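Side-chain contacts in endoglucanase family 5 (Clostridium acetobutylicum ATCC 824, PDB 6PZ7), which probably hydrolyses beta-1,4-glucan chains of cellulose and related plant polysaccharides, as a broad-specificity endoglucanase of glycoside hydrolase family 5: residues A[226-231]-A[278-283]; A[55-60]-A[143-148]; A[35-40]-A[317-322]. All blocks are in the same frame, centred on the assembly; numbering follows the deposited sequence. Where two conformers were deposited one is given.

Interaction 1 (A[226-231]-A[278-283]); sequences YSFAMD and ESSRAS
Phe228 reaches Ser280 and Arg281 because its CG stands anti to the backbone N (chi1 174°), which sends the ring off its short helix at the neighbouring one. Arg281 has CG beside its own backbone N (chi1 -64°), and this lays the start of the side chain next to the tip of the ring. The contact is small and apolar. Phe228 CE2 lies 3.7 Å from Ser280 CB, which approaches obliquely. Phe228 CZ is 3.8 Å from Arg281 N, with that nitrogen at the ring edge and near its plane. Phe228 CZ also lies 3.9 Å from Arg281 CG, so this one ring atom touches both the backbone and the aliphatic chain of the arginine.

The polar ends turn to other partners. Ser280 OG is hydrogen-bonded to Trp238 N, and the Trp238 ring also meets Phe228. The Arg281 chain bends at chi3; its NH2 bonds to Ser272 O, and it makes a cation-pi contact with Phe326. The polar ends of Ser280 and Arg281 are thus bonded away from the ring, which meets Ser280 CB and the start of the Arg281 chain.

The short helix 226-229 lies in the connection after the sixth barrel strand. Here it packs on helix 278-294, which follows the seventh strand of a (beta/alpha)8, or TIM, barrel.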
# COMPACT_ATOMS: atom_id res chain seq x y z
N TYR A 226 -17.72 2.23 -0.61
CA TYR A 226 -17.68 0.91 0.01
C TYR A 226 -18.72 -0.05 -0.56
O TYR A 226 -18.43 -1.21 -0.88
CB TYR A 226 -17.87 1.06 1.52
CG TYR A 226 -18.00 -0.25 2.26
CD1 TYR A 226 -19.24 -0.78 2.54
CD2 TYR A 226 -16.87 -0.97 2.63
CE1 TYR A 226 -19.38 -2.00 3.21
CE2 TYR A 226 -17.00 -2.20 3.30
CZ TYR A 226 -18.25 -2.69 3.57
OH TYR A 226 -18.37 -3.90 4.24
N SER A 227 -19.97 0.39 -0.64
CA SER A 227 -21.02 -0.54 -1.01
C SER A 227 -20.82 -1.10 -2.41
O SER A 227 -21.04 -2.30 -2.65
CB SER A 227 -22.39 0.14 -0.88
OG SER A 227 -22.69 0.40 0.49
N PHE A 228 -20.43 -0.26 -3.35
CA PHE A 228 -20.13 -0.71 -4.71
C PHE A 228 -18.83 -1.51 -4.77
O PHE A 228 -18.73 -2.57 -5.40
CB PHE A 228 -20.02 0.50 -5.63
CG PHE A 228 -19.56 0.16 -7.03
CD1 PHE A 228 -18.21 0.24 -7.39
CD2 PHE A 228 -20.50 -0.27 -7.98
CE1 PHE A 228 -17.81 -0.08 -8.65
CE2 PHE A 228 -20.08 -0.59 -9.25
CZ PHE A 228 -18.74 -0.51 -9.59
N ALA A 229 -17.77 -0.98 -4.15
CA ALA A 229 -16.42 -1.45 -4.43
C ALA A 229 -16.08 -2.70 -3.64
O ALA A 229 -15.39 -3.59 -4.17
CB ALA A 229 -15.44 -0.33 -4.10
N MET A 230 -16.46 -2.77 -2.36
CA MET A 230 -16.07 -3.86 -1.48
C MET A 230 -17.18 -4.83 -1.14
O MET A 230 -16.92 -6.01 -0.97
CB MET A 230 -15.50 -3.35 -0.15
CG MET A 230 -14.30 -2.45 -0.20
SD MET A 230 -13.47 -2.29 1.40
CE MET A 230 -12.26 -3.56 1.32
N ASP A 231 -18.39 -4.34 -0.96
CA ASP A 231 -19.46 -5.15 -0.36
C ASP A 231 -20.08 -6.07 -1.40
O ASP A 231 -20.71 -5.58 -2.35
CB ASP A 231 -20.52 -4.23 0.24
CG ASP A 231 -21.57 -4.97 1.05
OD1 ASP A 231 -21.55 -6.21 1.08
OD2 ASP A 231 -22.41 -4.27 1.66
N GLU A 278 -18.14 -4.61 -15.46
CA GLU A 278 -16.90 -3.94 -15.85
C GLU A 278 -17.12 -2.48 -16.21
O GLU A 278 -16.28 -1.63 -15.89
CB GLU A 278 -16.20 -4.67 -17.02
CG GLU A 278 -14.83 -4.00 -17.35
CD GLU A 278 -14.09 -4.66 -18.47
OE1 GLU A 278 -14.65 -5.58 -19.12
OE2 GLU A 278 -12.95 -4.27 -18.71
N SER A 279 -18.23 -2.15 -16.87
CA SER A 279 -18.46 -0.77 -17.28
C SER A 279 -18.54 0.16 -16.08
O SER A 279 -17.96 1.25 -16.09
CB SER A 279 -19.76 -0.70 -18.09
OG SER A 279 -19.69 -1.54 -19.20
N SER A 280 -19.29 -0.23 -15.07
CA SER A 280 -19.37 0.59 -13.85
C SER A 280 -18.02 0.68 -13.17
O SER A 280 -17.65 1.74 -12.64
CB SER A 280 -20.39 -0.00 -12.87
OG SER A 280 -21.73 0.29 -13.27
N ARG A 281 -17.32 -0.44 -13.08
CA ARG A 281 -16.01 -0.43 -12.44
C ARG A 281 -15.05 0.49 -13.18
O ARG A 281 -14.26 1.21 -12.55
CB ARG A 281 -15.43 -1.85 -12.40
CG ARG A 281 -16.23 -2.84 -11.54
CD ARG A 281 -15.73 -4.26 -11.70
NE ARG A 281 -14.43 -4.46 -11.05
CZ ARG A 281 -13.63 -5.48 -11.29
NH1 ARG A 281 -13.92 -6.37 -12.24
NH2 ARG A 281 -12.51 -5.62 -10.58
N ALA A 282 -15.10 0.50 -14.52
CA ALA A 282 -14.27 1.39 -15.32
C ALA A 282 -14.68 2.84 -15.16
O ALA A 282 -13.83 3.72 -15.09
CB ALA A 282 -14.32 0.96 -16.79
N SER A 283 -15.98 3.12 -15.10
CA SER A 283 -16.42 4.50 -14.85
C SER A 283 -15.90 5.01 -13.52
O SER A 283 -15.38 6.13 -13.42
CB SER A 283 -17.94 4.56 -14.87
OG SER A 283 -18.49 4.33 -16.17

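Interaction 2 (A[55-60]-A[143-148]); sequences TVRIPV and TLNEPR. With EDO (1,2-ethanediol), chain C.
Arg57 and Asn145 meet inside a (beta/alpha)8 barrel, near the ends of its second and fourth strands. Asn145, Glu146 and Pro147 form the Asn-Glu-Pro signature of family 5, whose glutamate is the general acid/base in these enzymes. Glu146 is consistent with that role.

One hydrogen bond joins the two segments. Arg57 NH2 donates to Asn145 OD1 at 2.9 Å, and the bond is bent, with an angle of 140° at the hydrogen. The oxygen sits at the edge of the guanidinium, near its plane, but the donor is tilted away from the plane of the amide. The two side chains cross at about a right angle, with their flat groups turned 46° apart. Arg57 gets there by an extended chain, with CG anti to the backbone N (chi1 178°).

Further hydrogen bonds fix the guanidinium. NH2 is also bonded to Gln142, and NH1 is bonded to Asn21 and Gln269. Several bonds from different strands therefore limit the rotation of Arg57. The fixed guanidinium holds the amide oxygen of Asn145, the residue just before Glu146 in the chain.

Bonds to the bound group involve Glu146 alone of the two segments. The 1,2-ethanediol, probably from the crystallisation liquor, donates one hydrogen bond to each carboxylate oxygen. Its O1 is 2.6 Å from Glu146 OE1. Its O2 is 2.6 Å from Glu146 OE2, which also bonds to His221.

Within segment 143-148, Arg148 NH1 donates to Glu146 O at 2.9 Å.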
# COMPACT_ATOMS: atom_id res chain seq x y z
N THR A 55 4.39 2.10 -11.16
CA THR A 55 4.67 1.67 -9.79
C THR A 55 4.09 0.28 -9.57
O THR A 55 2.95 -0.00 -10.00
CB THR A 55 3.99 2.63 -8.78
OG1 THR A 55 4.54 3.93 -8.91
CG2 THR A 55 4.19 2.20 -7.34
N VAL A 56 4.84 -0.57 -8.88
CA VAL A 56 4.32 -1.81 -8.31
C VAL A 56 4.51 -1.76 -6.81
O VAL A 56 5.63 -1.54 -6.33
CB VAL A 56 5.01 -3.05 -8.93
CG1 VAL A 56 4.54 -4.30 -8.23
CG2 VAL A 56 4.70 -3.11 -10.41
N ARG A 57 3.43 -1.97 -6.08
CA ARG A 57 3.51 -2.16 -4.64
C ARG A 57 3.66 -3.65 -4.38
O ARG A 57 2.92 -4.47 -4.95
CB ARG A 57 2.29 -1.54 -3.94
CG ARG A 57 2.28 -1.74 -2.39
CD ARG A 57 1.33 -0.76 -1.77
NE ARG A 57 1.14 -0.87 -0.32
CZ ARG A 57 0.16 -1.54 0.26
NH1 ARG A 57 -0.67 -2.32 -0.40
NH2 ARG A 57 -0.03 -1.39 1.56
N ILE A 58 4.62 -3.99 -3.53
CA ILE A 58 5.01 -5.35 -3.19
C ILE A 58 4.72 -5.54 -1.71
O ILE A 58 5.60 -5.33 -0.85
CB ILE A 58 6.50 -5.61 -3.52
CG1 ILE A 58 6.84 -5.27 -4.97
CG2 ILE A 58 6.83 -7.06 -3.19
CD1 ILE A 58 8.34 -5.24 -5.27
N PRO A 59 3.50 -5.92 -1.36
CA PRO A 59 3.20 -6.18 0.05
C PRO A 59 3.97 -7.40 0.50
O PRO A 59 3.99 -8.42 -0.19
CB PRO A 59 1.70 -6.41 0.04
CG PRO A 59 1.31 -6.66 -1.35
CD PRO A 59 2.33 -6.05 -2.24
N VAL A 60 4.55 -7.33 1.68
CA VAL A 60 5.32 -8.45 2.24
C VAL A 60 4.91 -8.66 3.68
O VAL A 60 5.02 -7.75 4.51
CB VAL A 60 6.84 -8.25 2.16
CG1 VAL A 60 7.57 -9.46 2.76
CG2 VAL A 60 7.27 -8.02 0.71
N THR A 143 6.33 1.86 5.89
CA THR A 143 6.68 1.33 7.20
C THR A 143 5.75 0.23 7.67
O THR A 143 6.20 -0.80 8.20
CB THR A 143 6.70 2.48 8.22
OG1 THR A 143 5.43 3.12 8.18
CG2 THR A 143 7.83 3.46 7.95
N LEU A 144 4.44 0.44 7.49
CA LEU A 144 3.36 -0.37 8.01
C LEU A 144 2.25 -0.34 6.98
O LEU A 144 2.10 0.62 6.23
CB LEU A 144 2.83 0.21 9.32
CG LEU A 144 3.84 0.42 10.46
CD1 LEU A 144 3.22 1.24 11.56
CD2 LEU A 144 4.29 -0.93 10.98
N ASN A 145 1.40 -1.38 6.99
CA ASN A 145 0.29 -1.48 6.03
C ASN A 145 -0.98 -0.84 6.60
O ASN A 145 -1.30 0.32 6.29
CB ASN A 145 0.07 -2.95 5.68
CG ASN A 145 -1.16 -3.14 4.84
OD1 ASN A 145 -1.36 -2.41 3.89
ND2 ASN A 145 -1.97 -4.12 5.14
N GLU A 146 -1.72 -1.57 7.43
CA GLU A 146 -2.95 -1.10 8.05
C GLU A 146 -2.85 -1.37 9.56
O GLU A 146 -3.53 -2.24 10.12
CB GLU A 146 -4.14 -1.82 7.45
CG GLU A 146 -4.36 -1.41 6.00
CD GLU A 146 -5.55 -2.02 5.33
OE1 GLU A 146 -6.23 -2.87 5.95
OE2 GLU A 146 -5.83 -1.71 4.14
N PRO A 147 -1.93 -0.69 10.23
CA PRO A 147 -1.68 -1.01 11.64
C PRO A 147 -2.91 -0.70 12.47
O PRO A 147 -3.49 0.38 12.36
CB PRO A 147 -0.50 -0.10 12.01
CG PRO A 147 -0.59 1.08 11.06
CD PRO A 147 -1.09 0.43 9.75
N ARG A 148 -3.31 -1.63 13.32
CA ARG A 148 -4.60 -1.54 13.99
C ARG A 148 -4.70 -2.63 15.04
O ARG A 148 -3.82 -3.49 15.15
CB ARG A 148 -5.71 -1.70 12.96
CG ARG A 148 -5.82 -3.11 12.37
CD ARG A 148 -6.68 -3.13 11.11
NE ARG A 148 -6.95 -4.47 10.63
CZ ARG A 148 -6.11 -5.19 9.93
NH1 ARG A 148 -4.94 -4.74 9.54
NH2 ARG A 148 -6.45 -6.44 9.60
C1 EDO C . -8.95 -4.03 3.91
O1 EDO C . -7.71 -4.49 4.47
C2 EDO C . -8.71 -3.07 2.76
O2 EDO C . -8.27 -1.80 3.25

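Interaction 3 (A[35-40]-A[317-322]); sequences WGNPKT and LDRNNL
Arg319 NH1, lying over the amide of Asn37, is gripped by two oxygens: Thr25 OG1 and water 3, the latter 2.9 Å from NH1. The same water donates to Pro38 O at 2.8 Å and to Thr40 OG1 at 2.9 Å, so it ties the arginine to the segment 35-40.

The guanidinium and the Asn37 amide are stacked, with planes 10° apart. Asn37 CG is 3.4 Å from Arg319 NH1, over one face of the guanidinium, and OD1 is offset toward the rim. An extended chain from CG to NE (chi3 -163°) carries the arginine this far. Both groups are held flat by outside bonds: Asn37 ND2 to Asn24 O and Asn304 O, and Arg319 NH2 to Gly23 O.

The Pro38 ring rests on Arg319 CB and Asn320 OD1. Its CG is 3.9 Å from the first and 3.3 Å from the second. Water 1 adds a bridge at the surface, 2.9 Å from Gly36 O and 3.0 Å from Asn320 ND2.

Asp318 OD1 accepts from Asn320 N, an Asx turn, and from Asn321 N, which extends it to an Asx motif. The turn lies between strands 317-318 and 323-324. This small beta hairpin follows the eighth barrel strand. Its contact joins it to the loop after the first strand, where the (beta/alpha)8 barrel closes.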
# COMPACT_ATOMS: atom_id res chain seq x y z
N TRP A 35 -1.77 -18.60 -0.92
CA TRP A 35 -3.14 -18.15 -1.13
C TRP A 35 -3.58 -18.32 -2.59
O TRP A 35 -4.50 -17.62 -3.03
CB TRP A 35 -3.38 -16.74 -0.58
CG TRP A 35 -3.20 -16.61 0.92
CD1 TRP A 35 -2.97 -17.60 1.82
CD2 TRP A 35 -3.21 -15.40 1.66
NE1 TRP A 35 -2.86 -17.09 3.08
CE2 TRP A 35 -2.98 -15.73 3.01
CE3 TRP A 35 -3.37 -14.06 1.31
CZ2 TRP A 35 -2.95 -14.78 4.00
CZ3 TRP A 35 -3.31 -13.12 2.31
CH2 TRP A 35 -3.12 -13.48 3.62
N GLY A 36 -2.91 -19.18 -3.33
CA GLY A 36 -3.39 -19.60 -4.62
C GLY A 36 -2.78 -18.89 -5.81
O GLY A 36 -3.10 -19.27 -6.93
N ASN A 37 -1.94 -17.89 -5.62
CA ASN A 37 -1.28 -17.25 -6.74
C ASN A 37 -0.07 -18.06 -7.17
O ASN A 37 0.57 -18.71 -6.34
CB ASN A 37 -0.91 -15.80 -6.41
CG ASN A 37 -2.08 -14.86 -6.57
OD1 ASN A 37 -2.69 -14.84 -7.62
ND2 ASN A 37 -2.39 -14.09 -5.58
N PRO A 38 0.27 -18.03 -8.45
CA PRO A 38 1.49 -18.70 -8.92
C PRO A 38 2.70 -17.92 -8.42
O PRO A 38 2.63 -16.74 -8.07
CB PRO A 38 1.35 -18.58 -10.44
CG PRO A 38 0.56 -17.32 -10.66
CD PRO A 38 -0.43 -17.32 -9.54
N LYS A 39 3.86 -18.57 -8.40
CA LYS A 39 5.09 -17.86 -8.10
C LYS A 39 5.28 -16.72 -9.11
O LYS A 39 5.13 -16.91 -10.32
CB LYS A 39 6.26 -18.84 -8.14
CG LYS A 39 7.59 -18.22 -7.73
CD LYS A 39 8.67 -19.27 -7.64
CE LYS A 39 10.01 -18.62 -7.30
NZ LYS A 39 11.11 -19.63 -7.12
N THR A 40 5.61 -15.54 -8.62
CA THR A 40 5.71 -14.38 -9.50
C THR A 40 6.89 -14.53 -10.45
O THR A 40 7.96 -15.01 -10.06
CB THR A 40 5.90 -13.12 -8.66
OG1 THR A 40 4.89 -13.05 -7.65
CG2 THR A 40 5.83 -11.85 -9.48
N LEU A 317 -5.48 -8.84 -13.70
CA LEU A 317 -4.55 -9.61 -14.53
C LEU A 317 -4.73 -11.09 -14.21
O LEU A 317 -4.75 -11.47 -13.02
CB LEU A 317 -3.11 -9.20 -14.21
CG LEU A 317 -2.00 -9.96 -14.94
CD1 LEU A 317 -2.06 -9.74 -16.42
CD2 LEU A 317 -0.65 -9.57 -14.40
N ASP A 318 -4.84 -11.93 -15.23
CA ASP A 318 -4.73 -13.38 -15.04
C ASP A 318 -3.24 -13.67 -15.17
O ASP A 318 -2.67 -13.62 -16.27
CB ASP A 318 -5.56 -14.14 -16.08
CG ASP A 318 -5.44 -15.65 -15.94
OD1 ASP A 318 -4.43 -16.17 -15.41
OD2 ASP A 318 -6.35 -16.37 -16.46
N ARG A 319 -2.60 -13.95 -14.03
CA ARG A 319 -1.16 -14.12 -14.00
C ARG A 319 -0.73 -15.42 -14.66
O ARG A 319 0.41 -15.52 -15.14
CB ARG A 319 -0.66 -14.13 -12.58
CG ARG A 319 -0.95 -12.84 -11.84
CD ARG A 319 -0.44 -12.88 -10.43
NE ARG A 319 -1.05 -11.84 -9.61
CZ ARG A 319 -0.82 -11.70 -8.32
NH1 ARG A 319 0.07 -12.46 -7.71
NH2 ARG A 319 -1.51 -10.80 -7.63
N ASN A 320 -1.61 -16.42 -14.68
CA ASN A 320 -1.24 -17.74 -15.19
C ASN A 320 -1.18 -17.78 -16.70
O ASN A 320 -0.41 -18.59 -17.25
CB ASN A 320 -2.26 -18.76 -14.70
CG ASN A 320 -2.18 -18.98 -13.23
OD1 ASN A 320 -1.11 -19.26 -12.71
ND2 ASN A 320 -3.30 -18.83 -12.54
N ASN A 321 -2.00 -16.99 -17.39
CA ASN A 321 -1.97 -16.95 -18.85
C ASN A 321 -1.59 -15.55 -19.35
O ASN A 321 -1.74 -15.28 -20.56
CB ASN A 321 -3.28 -17.43 -19.46
CG ASN A 321 -4.42 -16.51 -19.18
OD1 ASN A 321 -4.27 -15.52 -18.49
ND2 ASN A 321 -5.57 -16.82 -19.76
N LEU A 322 -1.11 -14.67 -18.47
CA LEU A 322 -0.62 -13.37 -18.82
C LEU A 322 -1.63 -12.57 -19.64
O LEU A 322 -1.29 -11.98 -20.67
CB LEU A 322 0.73 -13.45 -19.54
CG LEU A 322 1.86 -14.09 -18.72
CD1 LEU A 322 3.12 -14.25 -19.58
CD2 LEU A 322 2.19 -13.29 -17.47
O HOH W 1 -4.01 -18.60 -9.65
O HOH W 2 -2.21 -20.55 -9.85
O HOH W 3 2.31 -14.04 -8.58

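From the N terminus, residues 35-40 come first, in the loop after barrel strand 19-22. Their partner, 317-322, follows the last barrel strand, so interaction 3 closes the longest loop and encloses both others. Interaction 2 closes within it, from strand 55-58 to the loop after strand 139-142. Interaction 1 follows in series, from helix 226-229 to helix 278-294, and crosses neither. Interaction 2 lies near the centre of the chain, while the centres of interactions 1 and 3 each lie about 20 Å from the chain centre. The contacts do not touch. Together they link the second and fourth strand ends, the connections after strands six and seven, and those after strands one and eight.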